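3-chlorocatechol 1,2-dioxygenase (Rhodococcus opacus, PDB 2BOY) probably catalyses the iron(III)-dependent intradiol cleavage of catechols, including 3-chlorocatechol, opening the aromatic ring with dioxygen between its two hydroxyl-bearing carbons. Local coordinates at residues D123-D128 with H191-I196; W187-L192 with Q207-N212. One frame throughout, in Å; residues are numbered along the deposited sequence.

Contact 1 of 2, residues D123-D128 with H191-I196. With FE (Fe (III) ion), chain I; BHO (benzhydroxamic acid), chain J.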
ATOM      1  N   ASP A 123     -28.002  12.098   7.640  1.00 20.22           N
ATOM      2  CA  ASP A 123     -26.984  12.968   7.114  1.00 20.60           C
ATOM      3  C   ASP A 123     -26.887  12.596   5.643  1.00 19.83           C
ATOM      4  O   ASP A 123     -26.617  11.442   5.335  1.00 20.65           O
ATOM      5  CB  ASP A 123     -25.657  12.637   7.796  1.00 22.42           C
ATOM      6  CG  ASP A 123     -24.911  13.858   8.262  1.00 25.31           C
ATOM      7  OD1 ASP A 123     -24.403  13.861   9.387  1.00 28.72           O
ATOM      8  OD2 ASP A 123     -24.750  14.868   7.571  1.00 28.21           O
ATOM      9  N   MET A 124     -27.039  13.550   4.733  1.00 17.90           N
ATOM     10  CA  MET A 124     -26.964  13.208   3.292  1.00 16.04           C
ATOM     11  C   MET A 124     -25.937  14.083   2.613  1.00 15.28           C
ATOM     12  O   MET A 124     -25.828  15.245   2.962  1.00 15.09           O
ATOM     13  CB  MET A 124     -28.334  13.379   2.646  1.00 16.41           C
ATOM     14  CG  MET A 124     -28.529  12.640   1.299  1.00 17.96           C
ATOM     15  SD  MET A 124     -27.834  13.494  -0.194  1.00 20.20           S
ATOM     16  CE  MET A 124     -29.278  14.353  -0.851  1.00 17.05           C
ATOM     17  N   TRP A 125     -25.103  13.493   1.754  1.00 14.30           N
ATOM     18  CA  TRP A 125     -24.172  14.291   0.957  1.00 15.35           C
ATOM     19  C   TRP A 125     -24.135  13.736  -0.439  1.00 16.30           C
ATOM     20  O   TRP A 125     -24.371  12.543  -0.658  1.00 16.23           O
ATOM     21  CB  TRP A 125     -22.754  14.391   1.593  1.00 14.43           C
ATOM     22  CG  TRP A 125     -21.941  13.116   1.699  1.00 15.66           C
ATOM     23  CD1 TRP A 125     -20.819  12.812   0.991  1.00 16.10           C
ATOM     24  CD2 TRP A 125     -22.127  12.024   2.640  1.00 15.61           C
ATOM     25  NE1 TRP A 125     -20.300  11.603   1.400  1.00 16.61           N
ATOM     26  CE2 TRP A 125     -21.096  11.073   2.385  1.00 16.85           C
ATOM     27  CE3 TRP A 125     -23.086  11.741   3.638  1.00 15.45           C
ATOM     28  CZ2 TRP A 125     -20.985   9.844   3.088  1.00 15.25           C
ATOM     29  CZ3 TRP A 125     -22.986  10.522   4.346  1.00 15.78           C
ATOM     30  CH2 TRP A 125     -21.944   9.580   4.055  1.00 16.43           C
ATOM     31  N   GLN A 126     -23.820  14.606  -1.392  1.00 16.12           N
ATOM     32  CA  GLN A 126     -23.838  14.220  -2.784  1.00 15.91           C
ATOM     33  C   GLN A 126     -22.966  15.229  -3.504  1.00 16.40           C
ATOM     34  O   GLN A 126     -22.691  16.310  -2.976  1.00 15.60           O
ATOM     35  CB  GLN A 126     -25.277  14.276  -3.355  1.00 15.32           C
ATOM     36  CG  GLN A 126     -25.852  15.742  -3.416  1.00 16.03           C
ATOM     37  CD  GLN A 126     -27.151  15.820  -4.162  1.00 18.87           C
ATOM     38  OE1 GLN A 126     -28.223  15.686  -3.576  1.00 17.30           O
ATOM     39  NE2 GLN A 126     -27.067  16.074  -5.472  1.00 17.78           N
ATOM     40  N   ALA A 127     -22.603  14.872  -4.727  1.00 16.85           N
ATOM     41  CA  ALA A 127     -21.898  15.759  -5.631  1.00 17.86           C
ATOM     42  C   ALA A 127     -22.891  16.672  -6.329  1.00 18.27           C
ATOM     43  O   ALA A 127     -24.082  16.402  -6.357  1.00 17.95           O
ATOM     44  CB  ALA A 127     -21.132  14.927  -6.669  1.00 17.39           C
ATOM     45  N   ASP A 128     -22.379  17.755  -6.930  1.00 18.52           N
ATOM     46  CA  ASP A 128     -23.239  18.656  -7.659  1.00 19.88           C
ATOM     47  C   ASP A 128     -23.417  18.152  -9.094  1.00 20.35           C
ATOM     48  O   ASP A 128     -22.979  17.049  -9.436  1.00 19.89           O
ATOM     49  CB  ASP A 128     -22.683  20.116  -7.602  1.00 19.66           C
ATOM     50  CG  ASP A 128     -21.438  20.319  -8.465  1.00 21.75           C
ATOM     51  OD1 ASP A 128     -20.941  19.384  -9.139  1.00 23.20           O
ATOM     52  OD2 ASP A 128     -20.862  21.417  -8.500  1.00 23.62           O
ATOM     53  N   HIS A 191     -24.962   9.205  -7.358  1.00 17.95           N
ATOM     54  CA  HIS A 191     -25.475   8.621  -6.099  1.00 17.76           C
ATOM     55  C   HIS A 191     -25.698   9.673  -4.998  1.00 16.92           C
ATOM     56  O   HIS A 191     -25.075  10.744  -5.002  1.00 16.88           O
ATOM     57  CB  HIS A 191     -24.489   7.540  -5.580  1.00 18.44           C
ATOM     58  CG  HIS A 191     -23.102   8.062  -5.394  1.00 16.85           C
ATOM     59  ND1 HIS A 191     -22.178   8.113  -6.410  1.00 17.57           N
ATOM     60  CD2 HIS A 191     -22.520   8.645  -4.321  1.00 15.35           C
ATOM     61  CE1 HIS A 191     -21.072   8.690  -5.963  1.00 15.71           C
ATOM     62  NE2 HIS A 191     -21.249   9.004  -4.684  1.00 14.14           N
ATOM     63  N   LEU A 192     -26.570   9.331  -4.044  1.00 16.56           N
ATOM     64  CA  LEU A 192     -26.809  10.096  -2.848  1.00 16.35           C
ATOM     65  C   LEU A 192     -26.262   9.234  -1.720  1.00 17.09           C
ATOM     66  O   LEU A 192     -26.592   8.034  -1.683  1.00 16.34           O
ATOM     67  CB  LEU A 192     -28.309  10.286  -2.631  1.00 16.16           C
ATOM     68  CG  LEU A 192     -29.060  10.895  -3.824  1.00 16.78           C
ATOM     69  CD1 LEU A 192     -30.527  11.053  -3.436  1.00 16.26           C
ATOM     70  CD2 LEU A 192     -28.405  12.284  -4.081  1.00 14.81           C
ATOM     71  N   HIS A 193     -25.446   9.839  -0.844  1.00 15.92           N
ATOM     72  CA  HIS A 193     -24.843   9.148   0.355  1.00 15.90           C
ATOM     73  C   HIS A 193     -25.728   9.394   1.570  1.00 15.90           C
ATOM     74  O   HIS A 193     -26.208  10.507   1.736  1.00 16.43           O
ATOM     75  CB  HIS A 193     -23.508   9.782   0.710  1.00 15.51           C
ATOM     76  CG  HIS A 193     -22.373   9.414  -0.208  1.00 16.46           C
ATOM     77  ND1 HIS A 193     -21.654   8.253  -0.039  1.00 16.68           N
ATOM     78  CD2 HIS A 193     -21.798  10.069  -1.256  1.00 12.80           C
ATOM     79  CE1 HIS A 193     -20.712   8.182  -0.968  1.00 17.74           C
ATOM     80  NE2 HIS A 193     -20.790   9.266  -1.727  1.00 15.31           N
ATOM     81  N   TRP A 194     -25.861   8.423   2.500  1.00 15.93           N
ATOM     82  CA  TRP A 194     -26.702   8.626   3.669  1.00 15.80           C
ATOM     83  C   TRP A 194     -26.054   7.943   4.871  1.00 16.30           C
ATOM     84  O   TRP A 194     -25.534   6.837   4.734  1.00 15.80           O
ATOM     85  CB  TRP A 194     -28.055   7.944   3.487  1.00 17.04           C
ATOM     86  CG  TRP A 194     -28.827   8.386   2.283  1.00 15.69           C
ATOM     87  CD1 TRP A 194     -28.686   7.927   1.004  1.00 18.65           C
ATOM     88  CD2 TRP A 194     -29.870   9.365   2.249  1.00 17.84           C
ATOM     89  NE1 TRP A 194     -29.564   8.592   0.178  1.00 17.91           N
ATOM     90  CE2 TRP A 194     -30.312   9.461   0.919  1.00 16.78           C
ATOM     91  CE3 TRP A 194     -30.473  10.192   3.218  1.00 19.33           C
ATOM     92  CZ2 TRP A 194     -31.338  10.320   0.533  1.00 16.37           C
ATOM     93  CZ3 TRP A 194     -31.496  11.060   2.824  1.00 20.75           C
ATOM     94  CH2 TRP A 194     -31.910  11.112   1.501  1.00 16.58           C
ATOM     95  N   ILE A 195     -26.044   8.644   5.997  1.00 15.67           N
ATOM     96  CA  ILE A 195     -25.783   8.007   7.312  1.00 17.58           C
ATOM     97  C   ILE A 195     -27.027   8.275   8.123  1.00 17.88           C
ATOM     98  O   ILE A 195     -27.432   9.435   8.278  1.00 19.28           O
ATOM     99  CB  ILE A 195     -24.506   8.560   7.980  1.00 17.36           C
ATOM    100  CG1 ILE A 195     -23.259   8.071   7.212  1.00 16.79           C
ATOM    101  CG2 ILE A 195     -24.402   8.089   9.497  1.00 16.90           C
ATOM    102  CD1 ILE A 195     -21.959   8.819   7.597  1.00 21.21           C
ATOM    103  N   ILE A 196     -27.642   7.211   8.638  1.00 17.23           N
ATOM    104  CA  ILE A 196     -28.968   7.275   9.216  1.00 17.71           C
ATOM    105  C   ILE A 196     -28.887   6.673  10.614  1.00 19.58           C
ATOM    106  O   ILE A 196     -28.352   5.566  10.778  1.00 19.75           O
ATOM    107  CB  ILE A 196     -29.931   6.456   8.336  1.00 16.83           C
ATOM    108  CG1 ILE A 196     -29.885   7.019   6.883  1.00 16.97           C
ATOM    109  CG2 ILE A 196     -31.397   6.498   8.893  1.00 16.64           C
ATOM    110  CD1 ILE A 196     -30.480   6.046   5.863  1.00 20.31           C
TER
HETATM  111 FE    FE I1255     -19.724   9.767  -3.562  1.00 19.79          FE
HETATM  112  C1  BHO J1256     -16.520   7.583  -3.338  1.00 27.06           C
HETATM  113  C2  BHO J1256     -16.237   6.174  -3.002  1.00 23.55           C
HETATM  114  C3  BHO J1256     -14.957   5.671  -3.248  1.00 24.45           C
HETATM  115  C4  BHO J1256     -13.990   6.510  -3.826  1.00 23.54           C
HETATM  116  C5  BHO J1256     -14.274   7.827  -4.144  1.00 27.64           C
HETATM  117  C6  BHO J1256     -15.538   8.372  -3.917  1.00 29.03           C
HETATM  118  C   BHO J1256     -17.891   8.118  -3.069  1.00 29.90           C
HETATM  119  O1  BHO J1256     -18.783   7.334  -3.090  1.00 37.08           O
HETATM  120  N   BHO J1256     -18.211   9.379  -2.862  1.00 32.14           N
HETATM  121  O2  BHO J1256     -17.621  10.133  -2.071  1.00 37.54           O
HETATM  122  O   HOH W   1     -22.623  12.005  -5.278  1.00 18.65           O
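W125 lies flat against H193, a ligand of the active-site iron: the five-membered ring of the indole and the imidazole form an offset stack, planes only 6° apart and centroids separated by 4.1 Å. The two residues are a hydrogen-bonded pair of antiparallel strands in the β-sheet core of the intradiol dioxygenase fold. CG of W125 sits between its backbone N and carbonyl carbon (chi1 66°), which swings the indole back over the opposing strand, where CH2 also meets CD1 of I195. Held against this wall, H193 binds iron through NE2 at 2.2 Å; NE2 of H191, two residues earlier, does so at 2.0 Å, and Y133 and the bound benzhydroxamic acid are further ligands. On the other face of the sheet M124 covers W194, its CG centred over the six-membered ring, 3.4 Å from the centroid, with SD farther out above the same face. D123 and I195 exchange two backbone hydrogen bonds. Beyond Q126, whose amide is held by T161 and I162, the two chain segments separate and a water bridges the gap, accepting from N of A127 at 2.9 Å and donating to O of H191 at 2.8 Å.

Contact 2 of 2, residues W187-L192 with Q207-N212. With FE (Fe (III) ion), chain I; BHO (benzhydroxamic acid), chain J.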
ATOM      1  N   TRP A 187     -14.899   5.899 -13.162  1.00 17.10           N
ATOM      2  CA  TRP A 187     -16.208   6.519 -12.876  1.00 18.26           C
ATOM      3  C   TRP A 187     -16.997   5.795 -11.791  1.00 17.11           C
ATOM      4  O   TRP A 187     -17.065   4.576 -11.801  1.00 17.59           O
ATOM      5  CB  TRP A 187     -17.092   6.462 -14.108  1.00 19.58           C
ATOM      6  CG  TRP A 187     -16.631   7.389 -15.184  1.00 22.47           C
ATOM      7  CD1 TRP A 187     -15.764   7.097 -16.238  1.00 27.09           C
ATOM      8  CD2 TRP A 187     -16.987   8.762 -15.325  1.00 27.29           C
ATOM      9  NE1 TRP A 187     -15.596   8.215 -17.027  1.00 25.48           N
ATOM     10  CE2 TRP A 187     -16.334   9.251 -16.498  1.00 29.52           C
ATOM     11  CE3 TRP A 187     -17.804   9.645 -14.586  1.00 25.76           C
ATOM     12  CZ2 TRP A 187     -16.466  10.576 -16.924  1.00 31.07           C
ATOM     13  CZ3 TRP A 187     -17.946  10.954 -15.025  1.00 31.48           C
ATOM     14  CH2 TRP A 187     -17.267  11.412 -16.176  1.00 32.31           C
ATOM     15  N   ARG A 188     -17.648   6.580 -10.939  1.00 17.63           N
ATOM     16  CA  ARG A 188     -18.773   6.110 -10.118  1.00 17.81           C
ATOM     17  C   ARG A 188     -20.088   6.607 -10.777  1.00 17.25           C
ATOM     18  O   ARG A 188     -20.155   7.767 -11.207  1.00 16.38           O
ATOM     19  CB  ARG A 188     -18.684   6.741  -8.716  1.00 16.05           C
ATOM     20  CG  ARG A 188     -17.393   6.410  -7.966  1.00 17.97           C
ATOM     21  CD  ARG A 188     -17.649   6.133  -6.461  1.00 18.16           C
ATOM     22  NE  ARG A 188     -18.599   5.025  -6.371  1.00 20.50           N
ATOM     23  CZ  ARG A 188     -19.623   4.949  -5.535  1.00 19.16           C
ATOM     24  NH1 ARG A 188     -19.866   5.930  -4.659  1.00 18.24           N
ATOM     25  NH2 ARG A 188     -20.433   3.901  -5.633  1.00 16.23           N
ATOM     26  N   PRO A 189     -21.136   5.781 -10.775  1.00 16.69           N
ATOM     27  CA  PRO A 189     -22.456   6.229 -11.247  1.00 16.54           C
ATOM     28  C   PRO A 189     -22.955   7.275 -10.243  1.00 17.75           C
ATOM     29  O   PRO A 189     -22.408   7.336  -9.113  1.00 18.10           O
ATOM     30  CB  PRO A 189     -23.315   4.967 -11.171  1.00 17.04           C
ATOM     31  CG  PRO A 189     -22.710   4.192 -10.029  1.00 16.54           C
ATOM     32  CD  PRO A 189     -21.181   4.398 -10.228  1.00 16.88           C
ATOM     33  N   ALA A 190     -23.943   8.080 -10.627  1.00 17.79           N
ATOM     34  CA  ALA A 190     -24.480   9.156  -9.749  1.00 16.65           C
ATOM     35  C   ALA A 190     -25.108   8.560  -8.521  1.00 17.75           C
ATOM     36  O   ALA A 190     -25.739   7.532  -8.642  1.00 18.13           O
ATOM     37  CB  ALA A 190     -25.534   9.947 -10.515  1.00 17.82           C
ATOM     38  N   HIS A 191     -24.962   9.205  -7.358  1.00 17.95           N
ATOM     39  CA  HIS A 191     -25.475   8.621  -6.099  1.00 17.76           C
ATOM     40  C   HIS A 191     -25.698   9.673  -4.998  1.00 16.92           C
ATOM     41  O   HIS A 191     -25.075  10.744  -5.002  1.00 16.88           O
ATOM     42  CB  HIS A 191     -24.489   7.540  -5.580  1.00 18.44           C
ATOM     43  CG  HIS A 191     -23.102   8.062  -5.394  1.00 16.85           C
ATOM     44  ND1 HIS A 191     -22.178   8.113  -6.410  1.00 17.57           N
ATOM     45  CD2 HIS A 191     -22.520   8.645  -4.321  1.00 15.35           C
ATOM     46  CE1 HIS A 191     -21.072   8.690  -5.963  1.00 15.71           C
ATOM     47  NE2 HIS A 191     -21.249   9.004  -4.684  1.00 14.14           N
ATOM     48  N   LEU A 192     -26.570   9.331  -4.044  1.00 16.56           N
ATOM     49  CA  LEU A 192     -26.809  10.096  -2.848  1.00 16.35           C
ATOM     50  C   LEU A 192     -26.262   9.234  -1.720  1.00 17.09           C
ATOM     51  O   LEU A 192     -26.592   8.034  -1.683  1.00 16.34           O
ATOM     52  CB  LEU A 192     -28.309  10.286  -2.631  1.00 16.16           C
ATOM     53  CG  LEU A 192     -29.060  10.895  -3.824  1.00 16.78           C
ATOM     54  CD1 LEU A 192     -30.527  11.053  -3.436  1.00 16.26           C
ATOM     55  CD2 LEU A 192     -28.405  12.284  -4.081  1.00 14.81           C
ATOM     56  N   GLN A 207     -25.968   4.145   0.086  1.00 15.57           N
ATOM     57  CA  GLN A 207     -25.927   5.042  -1.086  1.00 16.43           C
ATOM     58  C   GLN A 207     -27.106   4.676  -1.938  1.00 17.00           C
ATOM     59  O   GLN A 207     -27.462   3.499  -2.012  1.00 17.72           O
ATOM     60  CB  GLN A 207     -24.699   4.736  -1.924  1.00 16.13           C
ATOM     61  CG  GLN A 207     -23.401   5.145  -1.248  1.00 20.48           C
ATOM     62  CD  GLN A 207     -22.230   5.184  -2.189  1.00 19.91           C
ATOM     63  OE1 GLN A 207     -22.370   5.529  -3.371  1.00 20.25           O
ATOM     64  NE2 GLN A 207     -21.063   4.858  -1.665  1.00 20.57           N
ATOM     65  N   LEU A 208     -27.672   5.646  -2.653  1.00 16.90           N
ATOM     66  CA  LEU A 208     -28.751   5.290  -3.591  1.00 16.26           C
ATOM     67  C   LEU A 208     -28.349   5.797  -4.972  1.00 16.81           C
ATOM     68  O   LEU A 208     -27.828   6.881  -5.072  1.00 16.34           O
ATOM     69  CB  LEU A 208     -30.082   5.927  -3.143  1.00 15.65           C
ATOM     70  CG  LEU A 208     -30.548   5.404  -1.764  1.00 17.41           C
ATOM     71  CD1 LEU A 208     -31.731   6.196  -1.214  1.00 15.85           C
ATOM     72  CD2 LEU A 208     -30.875   3.899  -1.830  1.00 19.29           C
ATOM     73  N   TYR A 209     -28.573   4.984  -5.989  1.00 17.07           N
ATOM     74  CA  TYR A 209     -28.147   5.223  -7.367  1.00 17.37           C
ATOM     75  C   TYR A 209     -29.394   5.387  -8.232  1.00 18.69           C
ATOM     76  O   TYR A 209     -30.496   5.198  -7.752  1.00 20.42           O
ATOM     77  CB  TYR A 209     -27.375   4.013  -7.854  1.00 16.15           C
ATOM     78  CG  TYR A 209     -26.195   3.657  -6.974  1.00 16.64           C
ATOM     79  CD1 TYR A 209     -26.317   2.703  -5.970  1.00 16.94           C
ATOM     80  CD2 TYR A 209     -24.953   4.280  -7.166  1.00 17.12           C
ATOM     81  CE1 TYR A 209     -25.241   2.392  -5.151  1.00 18.36           C
ATOM     82  CE2 TYR A 209     -23.866   3.976  -6.346  1.00 17.79           C
ATOM     83  CZ  TYR A 209     -24.024   3.030  -5.351  1.00 17.51           C
ATOM     84  OH  TYR A 209     -22.953   2.701  -4.550  1.00 18.05           O
ATOM     85  N   PHE A 210     -29.232   5.767  -9.493  1.00 21.12           N
ATOM     86  CA  PHE A 210     -30.381   6.068 -10.386  1.00 22.77           C
ATOM     87  C   PHE A 210     -30.398   5.012 -11.487  1.00 25.02           C
ATOM     88  O   PHE A 210     -29.393   4.848 -12.183  1.00 25.14           O
ATOM     89  CB  PHE A 210     -30.225   7.477 -10.917  1.00 22.30           C
ATOM     90  CG  PHE A 210     -30.202   8.505  -9.836  1.00 23.72           C
ATOM     91  CD1 PHE A 210     -29.004   8.962  -9.305  1.00 24.90           C
ATOM     92  CD2 PHE A 210     -31.396   8.951  -9.271  1.00 24.41           C
ATOM     93  CE1 PHE A 210     -29.001   9.860  -8.276  1.00 22.19           C
ATOM     94  CE2 PHE A 210     -31.389   9.862  -8.235  1.00 25.02           C
ATOM     95  CZ  PHE A 210     -30.188  10.316  -7.738  1.00 24.33           C
ATOM     96  N   GLU A 211     -31.495   4.250 -11.552  1.00 26.89           N
ATOM     97  CA  GLU A 211     -31.715   3.113 -12.469  1.00 30.63           C
ATOM     98  C   GLU A 211     -31.134   3.336 -13.863  1.00 32.49           C
ATOM     99  O   GLU A 211     -30.436   2.502 -14.428  1.00 33.63           O
ATOM    100  CB  GLU A 211     -33.218   2.976 -12.690  1.00 30.87           C
ATOM    101  CG  GLU A 211     -33.752   1.624 -12.332  1.00 34.74           C
ATOM    102  CD  GLU A 211     -35.228   1.680 -12.079  1.00 36.60           C
ATOM    103  OE1 GLU A 211     -35.915   2.540 -12.684  1.00 36.71           O
ATOM    104  OE2 GLU A 211     -35.678   0.870 -11.258  1.00 39.81           O
ATOM    105  N   ASN A 212     -31.447   4.500 -14.396  1.00 34.09           N
ATOM    106  CA  ASN A 212     -31.177   4.816 -15.786  1.00 36.76           C
ATOM    107  C   ASN A 212     -29.753   5.346 -16.010  1.00 35.81           C
ATOM    108  O   ASN A 212     -29.375   5.644 -17.137  1.00 35.76           O
ATOM    109  CB  ASN A 212     -32.228   5.849 -16.212  1.00 38.33           C
ATOM    110  CG  ASN A 212     -33.267   6.130 -15.080  1.00 42.86           C
ATOM    111  OD1 ASN A 212     -34.477   6.237 -15.344  1.00 49.63           O
ATOM    112  ND2 ASN A 212     -32.789   6.230 -13.816  1.00 43.75           N
TER
HETATM  113 FE    FE I1255     -19.724   9.767  -3.562  1.00 19.79          FE
HETATM  114  C1  BHO J1256     -16.520   7.583  -3.338  1.00 27.06           C
HETATM  115  C2  BHO J1256     -16.237   6.174  -3.002  1.00 23.55           C
HETATM  116  C3  BHO J1256     -14.957   5.671  -3.248  1.00 24.45           C
HETATM  117  C4  BHO J1256     -13.990   6.510  -3.826  1.00 23.54           C
HETATM  118  C5  BHO J1256     -14.274   7.827  -4.144  1.00 27.64           C
HETATM  119  C6  BHO J1256     -15.538   8.372  -3.917  1.00 29.03           C
HETATM  120  C   BHO J1256     -17.891   8.118  -3.069  1.00 29.90           C
HETATM  121  O1  BHO J1256     -18.783   7.334  -3.090  1.00 37.08           O
HETATM  122  N   BHO J1256     -18.211   9.379  -2.862  1.00 32.14           N
HETATM  123  O2  BHO J1256     -17.621  10.133  -2.071  1.00 37.54           O
HETATM  124  O   HOH W   2     -26.660   6.181 -10.706  1.00 18.90           O
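R188 and Q207 meet beside the iron-bound benzhydroxamic acid, at the tightly packed end of a β-hairpin. NH1 of R188 donates to OE1 of Q207 at 2.8 Å, the oxygen receiving it on a lone pair, in its carbonyl plane, while the guanidinium and amide planes stand 79° apart. NH2 reaches OH of Y209 at 3.0 Å, again within the guanidinium plane, and forms a salt bridge with D219. Gripped along its edge, the guanidinium directs NH1 to O1 of the ligand, although the modelled separation is too short to be taken literally. OE1 of Q207 also lies over one face of the H191 imidazole, 3.3 Å from CD2, and ND1 of H191 donates to O of P189 in a nearly straight bond (172°) that fixes the rotation of this iron ligand. CG of P189 packs on CD2 of Y209.

Toward A190 the contact is looser. L192 and L208 still exchange two backbone bonds, but beyond them a water is inserted, donating to O of A190 at 2.6 Å and accepting from N of F210; CB of A190 touches CD1 of F210 at 3.8 Å, and the following E211 and N212 are exposed. Strand 229-236 flanks 204-210 on its other side, with L230 against L208 and L232 against F210, while F105 of strand 102-110 packs on L192 and L208.

In the fold
Contacts 1 and 2 lie on the two edges of one strand, 187-197, which pairs with 121-125 in contact 1 and with 204-210 in contact 2; their centres are about 11 Å apart and they share H191 and L192. They touch directly where CE1 of H193 approaches NE2 of Q207 at 3.4 Å and, on the other face of the sheet, where NE1 of W194 meets CD1 of L208 at 3.5 Å. The iron site thus draws on both: contact 1 backs H193 with an indole, whereas contact 2 places an amide oxygen beside H191 and an arginine beside the bound benzhydroxamic acid. On the iron itself, NE2 of H191 and NE2 of H193 lie 3.0 Å apart.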